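Local coordinates for ESX-5 secretion system protein EccC5 (Mycobacterium tuberculosis, PDB 6J18) that forms part of the ESX-5 type VII secretion system, which exports EsxN and several PE_PGRS and PPE proteins, and binds ATP in this C-terminal ATPase region, at residues Y163-D166 with G167-M171; P49-G53 with V54-R58; P186-A190 with E191-S195; R258-Q262 with A263-L267. All blocks are in the same frame, centred on the assembly; numbering follows the deposited sequence.

In the fold
All four contacts are local and sit at helix ends. Contacts 1, 2 and 3 are helix starts; contact 4 is a helix finish. Contact 2 is the one at the nucleotide: its Ala50 touches the bound ATP, and the Arg51 side chain is about 5 Å from it. Contacts 1, 3 and 4 lie away from the ATP site. Contact 4 is nearest the middle of the chain, its centre about 12 Å from that of the chain. Its centre is about 24 Å from that of contact 1 and about 27 Å from that of contact 2. Contact 3 lies farthest out, its centre about 33 Å from that of the chain and about 48 Å from that of contact 2. No two contacts touch.

Contact 1 (Y163-D166 with G167-M171); sequences YNLD and GVVAM
Val169 N donates to Leu165 O in the straightest bond of this helix start, at 2.9 Å and with an N-H...O angle of 170°. The donor lies nearly on the line of the carbonyl bond. Val168 N donates to Asn164 O at 3.0 Å, in the plane of that carbonyl. Ala170 N reaches Asp166 O at 3.1 Å, tilted from the carbonyl plane. These are three successive i to i+4 bonds, the first turn of helix 165-180. Asn164 takes the N-cap position, and its carbonyl opens the bond ladder.

The side chains pack mostly against these same carbonyls. Val168 CG1 stands anti to the backbone N (chi1 176°), which puts CG2 beside that N. CG2 therefore lies against Asn164 O, the acceptor of Val168 N, at 3.2 Å. Val169 has a similar torsion, and its CG2 lies 3.5 Å from Leu165 O. The Ala170 methyl, CB, rests 3.4 Å from Asp166 O. Contact between apolar branches is looser: Leu165 CD1 and Val169 CG2 come to 4.5 Å, one turn apart on an outer flank.

Val168 and Met171 are buried and face the sheet: Val168 touches Val143 and Ala162, and Met171 touches Trp141, Val143 and Arg160. Leu165, Val168 and Val169 all meet Pro221 of a loop, and Leu165 also meets Pro215. The contact thus joins the end of strand 158-162 to helix 165-180, which lies against strands 137-143 and 158-162.

Contact 2 (P49-G53 with V54-R58); sequences PARFG and VEQVR
The N-terminal cap of helix 54-61 is built on Gly53 and the side chain of Gln56. Gly53 N donates to Gln56 OE1 at 2.8 Å, with an N-H...O angle of 168°. The donor stands above the plane of the amide carbonyl. At the other end of the residue, Gly53 O accepts from two helix amides. Val57 N lies in the carbonyl plane at 3.1 Å; Gln56 N comes from above it at 3.0 Å.

Gln56 CG is anti to the carbonyl carbon (chi1 -68°), and the chain runs extended back to the loop. Its CB lies over one face of the Phe52 ring, a CH-pi contact of 3.7 Å from CB to the ring centroid. Phe52 CE2 also packs on Val57 CB at 3.8 Å. A water ties the Gln56 amide down further, donating to Arg51 O and accepting from NE2.

Among the exposed side chains, Arg51 NH1 and Glu55 OE2 form a long salt bridge of 3.5 Å. The carboxylate oxygen sits at the guanidinium edge, and the two planes are nearly coplanar.

Phe52 and Val57 also touch Ile78 of strand 75-79, while Ala50 touches ATP. The bond from the N-cap amide to the side chain three residues on resembles one half of a capping box; Gly53 has no side chain to supply the other half.

Contact 3 (P186-A190 with E191-S195); sequences PGLSA and EELLS
Ser189 and Glu192 form a capping box at the start of helix 190-194. Ser189 is the N-cap. Its OG accepts from Glu192 N at 3.1 Å. In return, Glu192 OE2 accepts from Ser189 N at 2.9 Å, with a nearly straight N-H...O angle of 174°. The Ser189 hydroxyl also donates to OE2, at 3.2 Å. The backbone and hydroxyl donors both meet OE2 on its anti side, but from opposite faces of the carboxylate plane. Two donors from one residue therefore hold this oxygen.

The torsions set this up. Ser189 OG sits between its own backbone N and carbonyl carbon (chi1 75°), where it can face the amide three residues on. The Glu192 chain is extended beyond CG, which carries OE2 back to the N-cap.

The first helical bonds follow. Leu193 N donates to Ser189 O at 3.0 Å, and Leu194 N donates to Ala190 O at 2.9 Å.

Leu188, just before the cap, and Leu193 meet across the turn as a hydrophobic staple. Leu188 CB lies 4.0 Å from Leu193 CG. Trp198 touches both leucines, and Pro184 touches Leu193, giving this short outlying helix an apolar side. The rest is largely surface. Beyond the cap, Ser195 OG folds back to donate to Glu191 O at 3.0 Å. The Leu188 side chain crosses that of Glu192 at about a right angle, and Leu188 CD2 comes 3.8 Å from Glu192 OE1.

Contact 4 (R258-Q262 with A263-L267); sequences RALHQ and ANAPL
Leu260 and Ala265 mark the span of a Schellman motif, which ends helix 255-262. Its C-prime residue is Asn264, which has a positive phi of 55°.

The hydrogen bonds within the turn are all between backbone atoms. Ala265 N donates to Leu260 O at 3.0 Å, nearly straight, with an N-H...O angle of 167°. Inside that wider loop, Asn264 N donates to His261 O at 3.0 Å. This donor stands well above the carbonyl plane, where the chain leaves the helix. Ala263 N keeps the last helical bond, to Ala259 O at 3.0 Å. It also makes a weak bond to Leu260 O, so that carbonyl has a second, poorer donor. The motif leads the chain into strand 267-269, beside strand 96-100. Past the turn, Pro266 bonds through its backbone to Met97 and Leu267 to Met296, while Ala265 O accepts from Arg280 NH1.

Apolar contacts follow the same pairing. Leu260 CB and Ala265 CB approach to 4.3 Å, the hydrophobic pair that commonly goes with a Schellman motif. Leu260 also touches His95 and Met97, and Ala265 touches Asn93.

Contacts of side-chain atoms with backbone oxygens complete the turn. Ala263 CB lies 3.5 Å from Ala259 O. Asn264 ND2 lies 3.7 Å from His261 O. Ala265 CB presses closer, 3.3 Å from Leu260 O, the same oxygen its own N-H grips.

Contact 1 (Y163-D166 with G167-M171)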
loop_
_atom_site.group_PDB
_atom_site.type_symbol
_atom_site.label_atom_id
_atom_site.label_comp_id
_atom_site.label_asym_id
_atom_site.label_seq_id
_atom_site.Cartn_x
_atom_site.Cartn_y
_atom_site.Cartn_z
ATOM N N TYR A 163 -9.840 -12.158 7.652
ATOM C CA TYR A 163 -9.280 -12.070 8.995
ATOM C C TYR A 163 -8.769 -13.424 9.481
ATOM O O TYR A 163 -7.986 -13.497 10.428
ATOM C CB TYR A 163 -10.321 -11.509 9.969
ATOM C CG TYR A 163 -11.708 -12.095 9.806
ATOM C CD1 TYR A 163 -12.613 -11.551 8.902
ATOM C CD2 TYR A 163 -12.114 -13.188 10.561
ATOM C CE1 TYR A 163 -13.880 -12.083 8.749
ATOM C CE2 TYR A 163 -13.380 -13.726 10.415
ATOM C CZ TYR A 163 -14.260 -13.169 9.510
ATOM O OH TYR A 163 -15.521 -13.701 9.362
ATOM N N ASN A 164 -9.221 -14.491 8.829
ATOM C CA ASN A 164 -8.704 -15.830 9.091
ATOM C C ASN A 164 -7.900 -16.328 7.896
ATOM O O ASN A 164 -8.027 -15.793 6.796
ATOM C CB ASN A 164 -9.844 -16.801 9.409
ATOM C CG ASN A 164 -10.611 -16.411 10.658
ATOM O OD1 ASN A 164 -10.093 -15.708 11.525
ATOM N ND2 ASN A 164 -11.852 -16.873 10.758
ATOM N N LEU A 165 -7.075 -17.350 8.112
ATOM C CA LEU A 165 -6.203 -17.863 7.059
ATOM C C LEU A 165 -6.991 -18.402 5.867
ATOM O O LEU A 165 -6.679 -18.088 4.717
ATOM C CB LEU A 165 -5.287 -18.958 7.604
ATOM C CG LEU A 165 -4.347 -19.567 6.562
ATOM C CD1 LEU A 165 -3.398 -18.505 6.029
ATOM C CD2 LEU A 165 -3.575 -20.744 7.136
ATOM N N ASP A 166 -8.005 -19.216 6.146
ATOM C CA ASP A 166 -8.848 -19.780 5.096
ATOM C C ASP A 166 -9.519 -18.680 4.282
ATOM O O ASP A 166 -9.717 -18.822 3.075
ATOM C CB ASP A 166 -9.905 -20.712 5.692
ATOM C CG ASP A 166 -9.306 -21.970 6.287
ATOM O OD1 ASP A 166 -8.175 -22.332 5.898
ATOM O OD2 ASP A 166 -9.966 -22.599 7.139
ATOM N N GLY A 167 -9.861 -17.584 4.949
ATOM C CA GLY A 167 -10.450 -16.439 4.282
ATOM C C GLY A 167 -9.455 -15.759 3.362
ATOM O O GLY A 167 -9.811 -15.307 2.274
ATOM N N VAL A 168 -8.202 -15.685 3.802
ATOM C CA VAL A 168 -7.148 -15.078 2.999
ATOM C C VAL A 168 -6.869 -15.915 1.755
ATOM O O VAL A 168 -6.786 -15.383 0.650
ATOM C CB VAL A 168 -5.844 -14.907 3.805
ATOM C CG1 VAL A 168 -4.734 -14.368 2.915
ATOM C CG2 VAL A 168 -6.071 -13.979 4.987
ATOM N N VAL A 169 -6.740 -17.226 1.943
ATOM C CA VAL A 169 -6.500 -18.148 0.836
ATOM C C VAL A 169 -7.596 -18.037 -0.224
ATOM O O VAL A 169 -7.314 -17.943 -1.419
ATOM C CB VAL A 169 -6.411 -19.608 1.330
ATOM C CG1 VAL A 169 -6.511 -20.581 0.163
ATOM C CG2 VAL A 169 -5.127 -19.830 2.117
ATOM N N ALA A 170 -8.846 -18.034 0.229
ATOM C CA ALA A 170 -9.992 -17.935 -0.668
ATOM C C ALA A 170 -10.034 -16.591 -1.390
ATOM O O ALA A 170 -10.292 -16.533 -2.594
ATOM C CB ALA A 170 -11.283 -18.159 0.104
ATOM N N MET A 171 -9.780 -15.515 -0.650
ATOM C CA MET A 171 -9.822 -14.171 -1.215
ATOM C C MET A 171 -8.737 -13.970 -2.269
ATOM O O MET A 171 -8.974 -13.348 -3.305
ATOM C CB MET A 171 -9.673 -13.120 -0.112
ATOM C CG MET A 171 -9.833 -11.691 -0.603
ATOM S SD MET A 171 -9.547 -10.457 0.682
ATOM C CE MET A 171 -7.764 -10.519 0.800
#

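Contact 2 (P49-G53 with V54-R58)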
loop_
_atom_site.group_PDB
_atom_site.type_symbol
_atom_site.label_atom_id
_atom_site.label_comp_id
_atom_site.label_asym_id
_atom_site.label_seq_id
_atom_site.Cartn_x
_atom_site.Cartn_y
_atom_site.Cartn_z
ATOM N N PRO A 49 7.029 17.704 13.173
ATOM C CA PRO A 49 6.227 17.714 14.401
ATOM C C PRO A 49 5.968 16.309 14.939
ATOM O O PRO A 49 6.156 15.330 14.217
ATOM C CB PRO A 49 4.922 18.369 13.952
ATOM C CG PRO A 49 4.793 17.959 12.525
ATOM C CD PRO A 49 6.199 17.939 11.977
ATOM N N ALA A 50 5.532 16.221 16.192
ATOM C CA ALA A 50 5.221 14.937 16.811
ATOM C C ALA A 50 3.914 14.375 16.263
ATOM O O ALA A 50 3.679 13.167 16.306
ATOM C CB ALA A 50 5.150 15.078 18.322
ATOM N N ARG A 51 3.060 15.259 15.759
ATOM C CA ARG A 51 1.844 14.833 15.077
ATOM C C ARG A 51 1.474 15.782 13.945
ATOM O O ARG A 51 1.552 17.003 14.083
ATOM C CB ARG A 51 0.665 14.726 16.048
ATOM C CG ARG A 51 -0.597 14.217 15.359
ATOM C CD ARG A 51 -1.856 14.432 16.173
ATOM N NE ARG A 51 -3.025 13.910 15.469
ATOM C CZ ARG A 51 -3.773 14.624 14.633
ATOM N NH1 ARG A 51 -3.481 15.899 14.402
ATOM N NH2 ARG A 51 -4.817 14.068 14.033
ATOM N N PHE A 52 1.069 15.202 12.823
ATOM C CA PHE A 52 0.558 15.961 11.695
ATOM C C PHE A 52 -0.674 15.241 11.159
ATOM O O PHE A 52 -0.564 14.151 10.605
ATOM C CB PHE A 52 1.627 16.108 10.611
ATOM C CG PHE A 52 1.349 17.205 9.627
ATOM C CD1 PHE A 52 1.534 18.531 9.978
ATOM C CD2 PHE A 52 0.906 16.910 8.349
ATOM C CE1 PHE A 52 1.280 19.545 9.072
ATOM C CE2 PHE A 52 0.650 17.918 7.439
ATOM C CZ PHE A 52 0.839 19.237 7.800
ATOM N N GLY A 53 -1.845 15.842 11.345
ATOM C CA GLY A 53 -3.097 15.201 10.981
ATOM C C GLY A 53 -3.315 15.088 9.486
ATOM O O GLY A 53 -2.740 15.849 8.707
ATOM N N VAL A 54 -4.151 14.135 9.081
ATOM C CA VAL A 54 -4.468 13.951 7.669
ATOM C C VAL A 54 -5.238 15.164 7.146
ATOM O O VAL A 54 -5.166 15.495 5.964
ATOM C CB VAL A 54 -5.278 12.652 7.429
ATOM C CG1 VAL A 54 -6.615 12.703 8.153
ATOM C CG2 VAL A 54 -5.476 12.403 5.939
ATOM N N GLU A 55 -5.956 15.840 8.038
ATOM C CA GLU A 55 -6.666 17.056 7.669
ATOM C C GLU A 55 -5.668 18.162 7.333
ATOM O O GLU A 55 -5.940 19.028 6.500
ATOM C CB GLU A 55 -7.612 17.501 8.792
ATOM C CG GLU A 55 -6.929 17.991 10.068
ATOM C CD GLU A 55 -6.368 16.865 10.922
ATOM O OE1 GLU A 55 -6.649 15.685 10.626
ATOM O OE2 GLU A 55 -5.642 17.167 11.894
ATOM N N GLN A 56 -4.505 18.114 7.976
ATOM C CA GLN A 56 -3.461 19.104 7.753
ATOM C C GLN A 56 -2.738 18.867 6.430
ATOM O O GLN A 56 -2.449 19.812 5.698
ATOM C CB GLN A 56 -2.457 19.094 8.911
ATOM C CG GLN A 56 -3.023 19.595 10.235
ATOM C CD GLN A 56 -2.035 19.468 11.381
ATOM O OE1 GLN A 56 -2.067 18.498 12.138
ATOM N NE2 GLN A 56 -1.151 20.451 11.515
ATOM N N VAL A 57 -2.453 17.606 6.115
ATOM C CA VAL A 57 -1.744 17.289 4.878
ATOM C C VAL A 57 -2.650 17.528 3.668
ATOM O O VAL A 57 -2.171 17.787 2.564
ATOM C CB VAL A 57 -1.216 15.831 4.874
ATOM C CG1 VAL A 57 -2.344 14.834 4.654
ATOM C CG2 VAL A 57 -0.136 15.658 3.813
ATOM N N ARG A 58 -3.959 17.471 3.888
ATOM C CA ARG A 58 -4.922 17.707 2.819
ATOM C C ARG A 58 -5.002 19.190 2.475
ATOM O O ARG A 58 -5.245 19.556 1.324
ATOM C CB ARG A 58 -6.298 17.168 3.211
ATOM C CG ARG A 58 -6.406 15.659 3.052
ATOM C CD ARG A 58 -7.712 15.110 3.596
ATOM N NE ARG A 58 -7.832 13.681 3.320
ATOM C CZ ARG A 58 -8.681 12.863 3.932
ATOM N NH1 ARG A 58 -9.495 13.327 4.872
ATOM N NH2 ARG A 58 -8.712 11.579 3.605
HETATM O O HOH W 1 1.204 19.807 13.603
#

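Contact 3 (P186-A190 with E191-S195)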
loop_
_atom_site.group_PDB
_atom_site.type_symbol
_atom_site.label_atom_id
_atom_site.label_comp_id
_atom_site.label_asym_id
_atom_site.label_seq_id
_atom_site.Cartn_x
_atom_site.Cartn_y
_atom_site.Cartn_z
ATOM N N PRO A 186 -5.515 -13.854 -26.321
ATOM C CA PRO A 186 -4.292 -14.192 -27.057
ATOM C C PRO A 186 -4.489 -14.248 -28.571
ATOM O O PRO A 186 -5.566 -14.612 -29.045
ATOM C CB PRO A 186 -3.934 -15.577 -26.512
ATOM C CG PRO A 186 -5.244 -16.163 -26.118
ATOM C CD PRO A 186 -6.059 -15.013 -25.593
ATOM N N GLY A 187 -3.449 -13.878 -29.312
ATOM C CA GLY A 187 -3.421 -14.049 -30.753
ATOM C C GLY A 187 -4.345 -13.156 -31.560
ATOM O O GLY A 187 -4.846 -13.565 -32.607
ATOM N N LEU A 188 -4.574 -11.937 -31.085
ATOM C CA LEU A 188 -5.390 -10.983 -31.827
ATOM C C LEU A 188 -4.540 -10.219 -32.835
ATOM O O LEU A 188 -3.330 -10.079 -32.660
ATOM C CB LEU A 188 -6.083 -10.004 -30.876
ATOM C CG LEU A 188 -7.119 -10.590 -29.916
ATOM C CD1 LEU A 188 -7.694 -9.500 -29.028
ATOM C CD2 LEU A 188 -8.225 -11.299 -30.682
ATOM N N SER A 189 -5.178 -9.730 -33.893
ATOM C CA SER A 189 -4.483 -8.923 -34.884
ATOM C C SER A 189 -4.212 -7.536 -34.321
ATOM O O SER A 189 -4.760 -7.164 -33.283
ATOM C CB SER A 189 -5.299 -8.820 -36.175
ATOM O OG SER A 189 -6.397 -7.939 -36.013
ATOM N N ALA A 190 -3.364 -6.776 -35.004
ATOM C CA ALA A 190 -3.098 -5.403 -34.603
ATOM C C ALA A 190 -4.388 -4.595 -34.653
ATOM O O ALA A 190 -4.728 -3.905 -33.697
ATOM C CB ALA A 190 -2.034 -4.778 -35.491
ATOM N N GLU A 191 -5.111 -4.712 -35.766
ATOM C CA GLU A 191 -6.387 -4.023 -35.958
ATOM C C GLU A 191 -7.366 -4.293 -34.820
ATOM O O GLU A 191 -8.070 -3.391 -34.368
ATOM C CB GLU A 191 -7.026 -4.441 -37.286
ATOM C CG GLU A 191 -6.391 -3.821 -38.517
ATOM C CD GLU A 191 -6.326 -2.307 -38.454
ATOM O OE1 GLU A 191 -7.300 -1.682 -37.981
ATOM O OE2 GLU A 191 -5.299 -1.740 -38.881
ATOM N N GLU A 192 -7.407 -5.543 -34.370
ATOM C CA GLU A 192 -8.296 -5.940 -33.287
ATOM C C GLU A 192 -7.870 -5.305 -31.968
ATOM O O GLU A 192 -8.700 -4.783 -31.224
ATOM C CB GLU A 192 -8.328 -7.462 -33.150
ATOM C CG GLU A 192 -9.161 -8.156 -34.216
ATOM C CD GLU A 192 -9.064 -9.667 -34.141
ATOM O OE1 GLU A 192 -10.087 -10.314 -33.830
ATOM O OE2 GLU A 192 -7.968 -10.209 -34.397
ATOM N N LEU A 193 -6.571 -5.349 -31.688
ATOM C CA LEU A 193 -6.027 -4.788 -30.455
ATOM C C LEU A 193 -6.227 -3.277 -30.389
ATOM O O LEU A 193 -6.348 -2.705 -29.308
ATOM C CB LEU A 193 -4.541 -5.125 -30.327
ATOM C CG LEU A 193 -4.208 -6.568 -29.940
ATOM C CD1 LEU A 193 -2.739 -6.857 -30.187
ATOM C CD2 LEU A 193 -4.569 -6.836 -28.487
ATOM N N LEU A 194 -6.263 -2.637 -31.552
ATOM C CA LEU A 194 -6.437 -1.192 -31.637
ATOM C C LEU A 194 -7.842 -0.746 -31.256
ATOM O O LEU A 194 -8.032 0.351 -30.734
ATOM C CB LEU A 194 -6.129 -0.715 -33.052
ATOM C CG LEU A 194 -4.708 -0.855 -33.574
ATOM C CD1 LEU A 194 -4.605 -0.094 -34.865
ATOM C CD2 LEU A 194 -3.714 -0.330 -32.555
ATOM N N SER A 195 -8.815 -1.608 -31.533
ATOM C CA SER A 195 -10.230 -1.264 -31.430
ATOM C C SER A 195 -10.649 -0.727 -30.065
ATOM O O SER A 195 -11.502 0.156 -29.978
ATOM C CB SER A 195 -11.085 -2.487 -31.772
ATOM O OG SER A 195 -10.793 -2.962 -33.076
#

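Contact 4 (R258-Q262 with A263-L267)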
loop_
_atom_site.group_PDB
_atom_site.type_symbol
_atom_site.label_atom_id
_atom_site.label_comp_id
_atom_site.label_asym_id
_atom_site.label_seq_id
_atom_site.Cartn_x
_atom_site.Cartn_y
_atom_site.Cartn_z
ATOM N N ARG A 258 9.641 -10.341 -1.268
ATOM C CA ARG A 258 10.746 -10.485 -2.210
ATOM C C ARG A 258 10.403 -9.867 -3.560
ATOM O O ARG A 258 11.229 -9.195 -4.176
ATOM C CB ARG A 258 11.104 -11.962 -2.385
ATOM C CG ARG A 258 12.117 -12.233 -3.487
ATOM C CD ARG A 258 12.435 -13.724 -3.654
ATOM N NE ARG A 258 11.484 -14.610 -2.985
ATOM C CZ ARG A 258 11.648 -15.115 -1.764
ATOM N NH1 ARG A 258 12.746 -14.848 -1.073
ATOM N NH2 ARG A 258 10.719 -15.905 -1.243
ATOM N N ALA A 259 9.178 -10.105 -4.014
ATOM C CA ALA A 259 8.714 -9.565 -5.286
ATOM C C ALA A 259 8.629 -8.043 -5.229
ATOM O O ALA A 259 8.931 -7.359 -6.207
ATOM C CB ALA A 259 7.362 -10.158 -5.656
ATOM N N LEU A 260 8.219 -7.519 -4.079
ATOM C CA LEU A 260 8.118 -6.078 -3.898
ATOM C C LEU A 260 9.502 -5.433 -3.879
ATOM O O LEU A 260 9.685 -4.327 -4.387
ATOM C CB LEU A 260 7.353 -5.750 -2.614
ATOM C CG LEU A 260 5.843 -6.000 -2.676
ATOM C CD1 LEU A 260 5.194 -5.778 -1.319
ATOM C CD2 LEU A 260 5.194 -5.121 -3.735
ATOM N N HIS A 261 10.476 -6.129 -3.299
ATOM C CA HIS A 261 11.848 -5.633 -3.277
ATOM C C HIS A 261 12.449 -5.675 -4.678
ATOM O O HIS A 261 13.186 -4.773 -5.074
ATOM C CB HIS A 261 12.707 -6.445 -2.305
ATOM C CG HIS A 261 14.116 -5.952 -2.188
ATOM N ND1 HIS A 261 14.492 -4.676 -2.554
ATOM C CD2 HIS A 261 15.243 -6.563 -1.754
ATOM C CE1 HIS A 261 15.788 -4.524 -2.348
ATOM N NE2 HIS A 261 16.268 -5.655 -1.861
ATOM N N GLN A 262 12.127 -6.727 -5.424
ATOM C CA GLN A 262 12.603 -6.868 -6.794
ATOM C C GLN A 262 12.004 -5.792 -7.695
ATOM O O GLN A 262 12.614 -5.388 -8.684
ATOM C CB GLN A 262 12.272 -8.258 -7.341
ATOM C CG GLN A 262 13.336 -9.307 -7.059
ATOM C CD GLN A 262 12.926 -10.690 -7.522
ATOM O OE1 GLN A 262 11.858 -10.871 -8.110
ATOM N NE2 GLN A 262 13.774 -11.677 -7.261
ATOM N N ALA A 263 10.808 -5.333 -7.345
ATOM C CA ALA A 263 10.145 -4.270 -8.094
ATOM C C ALA A 263 10.563 -2.895 -7.580
ATOM O O ALA A 263 10.029 -1.874 -8.015
ATOM C CB ALA A 263 8.635 -4.431 -8.015
ATOM N N ASN A 264 11.520 -2.887 -6.653
ATOM C CA ASN A 264 12.046 -1.658 -6.060
ATOM C C ASN A 264 10.960 -0.775 -5.452
ATOM O O ASN A 264 10.992 0.449 -5.588
ATOM C CB ASN A 264 12.840 -0.862 -7.099
ATOM C CG ASN A 264 14.142 -1.541 -7.482
ATOM O OD1 ASN A 264 14.408 -1.781 -8.659
ATOM N ND2 ASN A 264 14.963 -1.852 -6.484
ATOM N N ALA A 265 9.998 -1.403 -4.783
ATOM C CA ALA A 265 8.932 -0.672 -4.109
ATOM C C ALA A 265 9.498 0.178 -2.978
ATOM O O ALA A 265 10.460 -0.223 -2.321
ATOM C CB ALA A 265 7.879 -1.635 -3.576
ATOM N N PRO A 266 8.912 1.365 -2.759
ATOM C CA PRO A 266 9.304 2.227 -1.639
ATOM C C PRO A 266 9.156 1.512 -0.301
ATOM O O PRO A 266 8.157 0.830 -0.075
ATOM C CB PRO A 266 8.329 3.403 -1.741
ATOM C CG PRO A 266 7.921 3.431 -3.172
ATOM C CD PRO A 266 7.888 1.997 -3.611
ATOM N N LEU A 267 10.147 1.665 0.570
ATOM C CA LEU A 267 10.121 1.019 1.874
ATOM C C LEU A 267 10.253 2.040 2.997
ATOM O O LEU A 267 11.299 2.668 3.158
ATOM C CB LEU A 267 11.236 -0.023 1.975
ATOM C CG LEU A 267 11.442 -0.694 3.335
ATOM C CD1 LEU A 267 10.230 -1.514 3.732
ATOM C CD2 LEU A 267 12.683 -1.565 3.299
#